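Long-range contact in endoribonuclease L-PSP/chorismate mutase-like domain-containing protein (Shewanella oneidensis, PDB 2OTM), which is of unknown function but belongs to the YjgF-like family and is a putative endoribonuclease related to L-PSP and chorismate mutase-like proteins: residues L87-I93 with F124-H130. Residues are numbered along the deposited sequence; the frame is centred on the assembly and turned at random. Where two conformers were deposited one is given.
Sequences LSRIKQI and FGEAGRH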
loop_
_atom_site.group_PDB
_atom_site.type_symbol
_atom_site.label_atom_id
_atom_site.label_comp_id
_atom_site.label_asym_id
_atom_site.label_seq_id
_atom_site.Cartn_x
_atom_site.Cartn_y
_atom_site.Cartn_z
ATOM N N LEU B 87 -11.620 -19.045 -12.837
ATOM C CA LEU B 87 -11.804 -18.127 -11.724
ATOM C C LEU B 87 -12.429 -18.828 -10.509
ATOM O O LEU B 87 -12.338 -18.320 -9.402
ATOM C CB LEU B 87 -12.640 -16.926 -12.165
ATOM C CG LEU B 87 -11.955 -15.905 -13.094
ATOM C CD1 LEU B 87 -12.960 -14.902 -13.615
ATOM C CD2 LEU B 87 -10.792 -15.181 -12.389
ATOM N N SER B 88 -13.059 -19.993 -10.719
ATOM C CA SER B 88 -13.511 -20.838 -9.596
ATOM C C SER B 88 -12.402 -21.281 -8.665
ATOM O O SER B 88 -12.645 -21.706 -7.548
ATOM C CB SER B 88 -14.174 -22.109 -10.139
ATOM O OG SER B 88 -15.357 -21.771 -10.813
ATOM N N ARG B 89 -11.180 -21.248 -9.164
ATOM C CA ARG B 89 -9.998 -21.629 -8.379
ATOM C C ARG B 89 -9.639 -20.616 -7.288
ATOM O O ARG B 89 -8.886 -20.917 -6.346
ATOM C CB ARG B 89 -8.820 -21.889 -9.301
ATOM C CG ARG B 89 -9.074 -23.088 -10.243
ATOM C CD ARG B 89 -7.977 -23.347 -11.271
ATOM N NE ARG B 89 -8.378 -24.526 -12.057
ATOM C CZ ARG B 89 -8.109 -24.761 -13.345
ATOM N NH1 ARG B 89 -7.374 -23.935 -14.063
ATOM N NH2 ARG B 89 -8.576 -25.871 -13.919
ATOM N N ILE B 90 -10.193 -19.427 -7.394
ATOM C CA ILE B 90 -9.964 -18.400 -6.360
ATOM C C ILE B 90 -10.813 -18.681 -5.127
ATOM O O ILE B 90 -12.051 -18.720 -5.202
ATOM C CB ILE B 90 -10.216 -17.001 -6.934
ATOM C CG1 ILE B 90 -9.125 -16.678 -7.971
ATOM C CG2 ILE B 90 -10.271 -15.889 -5.787
ATOM C CD1 ILE B 90 -9.443 -15.563 -8.882
ATOM N N LYS B 91 -10.161 -18.922 -3.992
ATOM C CA LYS B 91 -10.875 -19.099 -2.728
ATOM C C LYS B 91 -11.504 -17.800 -2.239
ATOM O O LYS B 91 -12.617 -17.796 -1.756
ATOM C CB LYS B 91 -9.934 -19.619 -1.659
ATOM C CG LYS B 91 -9.486 -21.035 -1.927
ATOM C CD LYS B 91 -8.656 -21.584 -0.766
ATOM C CE LYS B 91 -8.274 -23.048 -1.029
ATOM N NZ LYS B 91 -7.771 -23.732 0.188
ATOM N N GLN B 92 -10.773 -16.695 -2.367
ATOM C CA GLN B 92 -11.300 -15.378 -2.008
ATOM C C GLN B 92 -10.464 -14.298 -2.621
ATOM O O GLN B 92 -9.276 -14.465 -2.776
ATOM C CB GLN B 92 -11.310 -15.150 -0.477
ATOM C CG GLN B 92 -10.001 -15.454 0.226
ATOM C CD GLN B 92 -9.934 -14.906 1.675
ATOM O OE1 GLN B 92 -10.771 -14.095 2.102
ATOM N NE2 GLN B 92 -8.924 -15.345 2.416
ATOM N N ILE B 93 -11.108 -13.206 -2.988
ATOM C CA ILE B 93 -10.433 -11.952 -3.275
ATOM C C ILE B 93 -10.451 -11.230 -1.959
ATOM O O ILE B 93 -11.479 -10.655 -1.603
ATOM C CB ILE B 93 -11.194 -11.073 -4.289
ATOM C CG1 ILE B 93 -11.523 -11.833 -5.583
ATOM C CG2 ILE B 93 -10.365 -9.792 -4.581
ATOM C CD1 ILE B 93 -10.368 -12.117 -6.384
ATOM N N PHE B 124 -17.853 -12.557 -7.813
ATOM C CA PHE B 124 -17.332 -13.645 -6.963
ATOM C C PHE B 124 -18.236 -14.046 -5.827
ATOM O O PHE B 124 -17.951 -15.023 -5.124
ATOM C CB PHE B 124 -15.945 -13.319 -6.431
ATOM C CG PHE B 124 -14.905 -13.283 -7.505
ATOM C CD1 PHE B 124 -14.672 -12.107 -8.218
ATOM C CD2 PHE B 124 -14.214 -14.444 -7.867
ATOM C CE1 PHE B 124 -13.731 -12.074 -9.247
ATOM C CE2 PHE B 124 -13.266 -14.418 -8.878
ATOM C CZ PHE B 124 -13.024 -13.231 -9.575
ATOM N N GLY B 125 -19.320 -13.314 -5.634
ATOM C CA GLY B 125 -20.219 -13.584 -4.521
ATOM C C GLY B 125 -19.527 -13.512 -3.181
ATOM O O GLY B 125 -18.765 -12.579 -2.899
ATOM N N GLU B 126 -19.782 -14.503 -2.330
ATOM C CA GLU B 126 -19.185 -14.495 -1.009
ATOM C C GLU B 126 -17.679 -14.550 -1.087
ATOM O O GLU B 126 -17.013 -14.007 -0.211
ATOM C CB GLU B 126 -19.734 -15.654 -0.142
ATOM C CG GLU B 126 -21.155 -15.428 0.327
ATOM C CD GLU B 126 -21.291 -14.213 1.239
ATOM O OE1 GLU B 126 -20.697 -14.234 2.336
ATOM O OE2 GLU B 126 -21.994 -13.244 0.867
ATOM N N ALA B 127 -17.138 -15.170 -2.135
ATOM C CA ALA B 127 -15.684 -15.200 -2.350
ATOM C C ALA B 127 -15.095 -13.819 -2.731
ATOM O O ALA B 127 -13.887 -13.677 -2.798
ATOM C CB ALA B 127 -15.322 -16.221 -3.408
ATOM N N GLY B 128 -15.956 -12.837 -2.989
ATOM C CA GLY B 128 -15.550 -11.493 -3.331
ATOM C C GLY B 128 -15.543 -10.516 -2.177
ATOM O O GLY B 128 -15.226 -9.342 -2.368
ATOM N N ARG B 129 -15.858 -10.976 -0.970
ATOM C CA ARG B 129 -15.847 -10.115 0.224
ATOM C C ARG B 129 -14.418 -9.791 0.579
ATOM O O ARG B 129 -13.621 -10.698 0.799
ATOM C CB ARG B 129 -16.509 -10.822 1.400
ATOM C CG ARG B 129 -17.975 -11.123 1.195
ATOM C CD ARG B 129 -18.523 -11.922 2.362
ATOM N NE ARG B 129 -18.870 -11.071 3.497
ATOM C CZ ARG B 129 -19.347 -11.522 4.659
ATOM N NH1 ARG B 129 -19.541 -12.823 4.850
ATOM N NH2 ARG B 129 -19.640 -10.665 5.630
ATOM N N HIS B 130 -14.099 -8.508 0.646
ATOM C CA HIS B 130 -12.726 -8.062 0.750
ATOM C C HIS B 130 -12.610 -6.888 1.684
ATOM O O HIS B 130 -13.584 -6.136 1.821
ATOM C CB HIS B 130 -12.254 -7.577 -0.607
ATOM C CG HIS B 130 -13.149 -6.545 -1.220
ATOM N ND1 HIS B 130 -14.293 -6.877 -1.914
ATOM C CD2 HIS B 130 -13.072 -5.192 -1.247
ATOM C CE1 HIS B 130 -14.890 -5.772 -2.318
ATOM N NE2 HIS B 130 -14.157 -4.735 -1.948
HETATM O O HOH W 1 -13.721 -13.690 0.682
#
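Ile93 lies over one face of the Phe124 ring, its CG1 sitting 4.1 Å from the ring centroid and 10° off the ring normal, a CH-pi contact in which the two side chains run at about a right angle. A first torsion of -53°, which leaves CG1 opposite the carbonyl carbon, carries that methylene onto the ring. The preceding turn supplies the other neighbours: Leu87 CD2 packs 4.1 Å from Phe124 CZ, Leu87 O lies at the ring edge, and Ile90 CD1 comes in obliquely, 4.0 Å from Phe124 CE2. Replacing Phe124 with alanine would probably leave Ile93, Leu87 and Ile90 without their common apolar partner and open a gap between them. Ile93 N donates to Ala127 O (2.8 Å, 162°), and Gln92 CA adds a CA-H...O contact to the same oxygen. Ala127 CB rests 3.5 Å from Lys91 O. A nearly straight hydrogen bond from His130 ND1 to Gly128 O, 2.7 Å long and in the imidazole plane, fixes that ring, whose NE2 is hydrogen-bonded to Ser117 OG. The contact ties the loop following helix 109-124 to the start of strand 92-100, where Lys91 and Gln92 form a classic beta bulge opposite Glu153, within the helix-on-sheet layering of the YjgF-like fold.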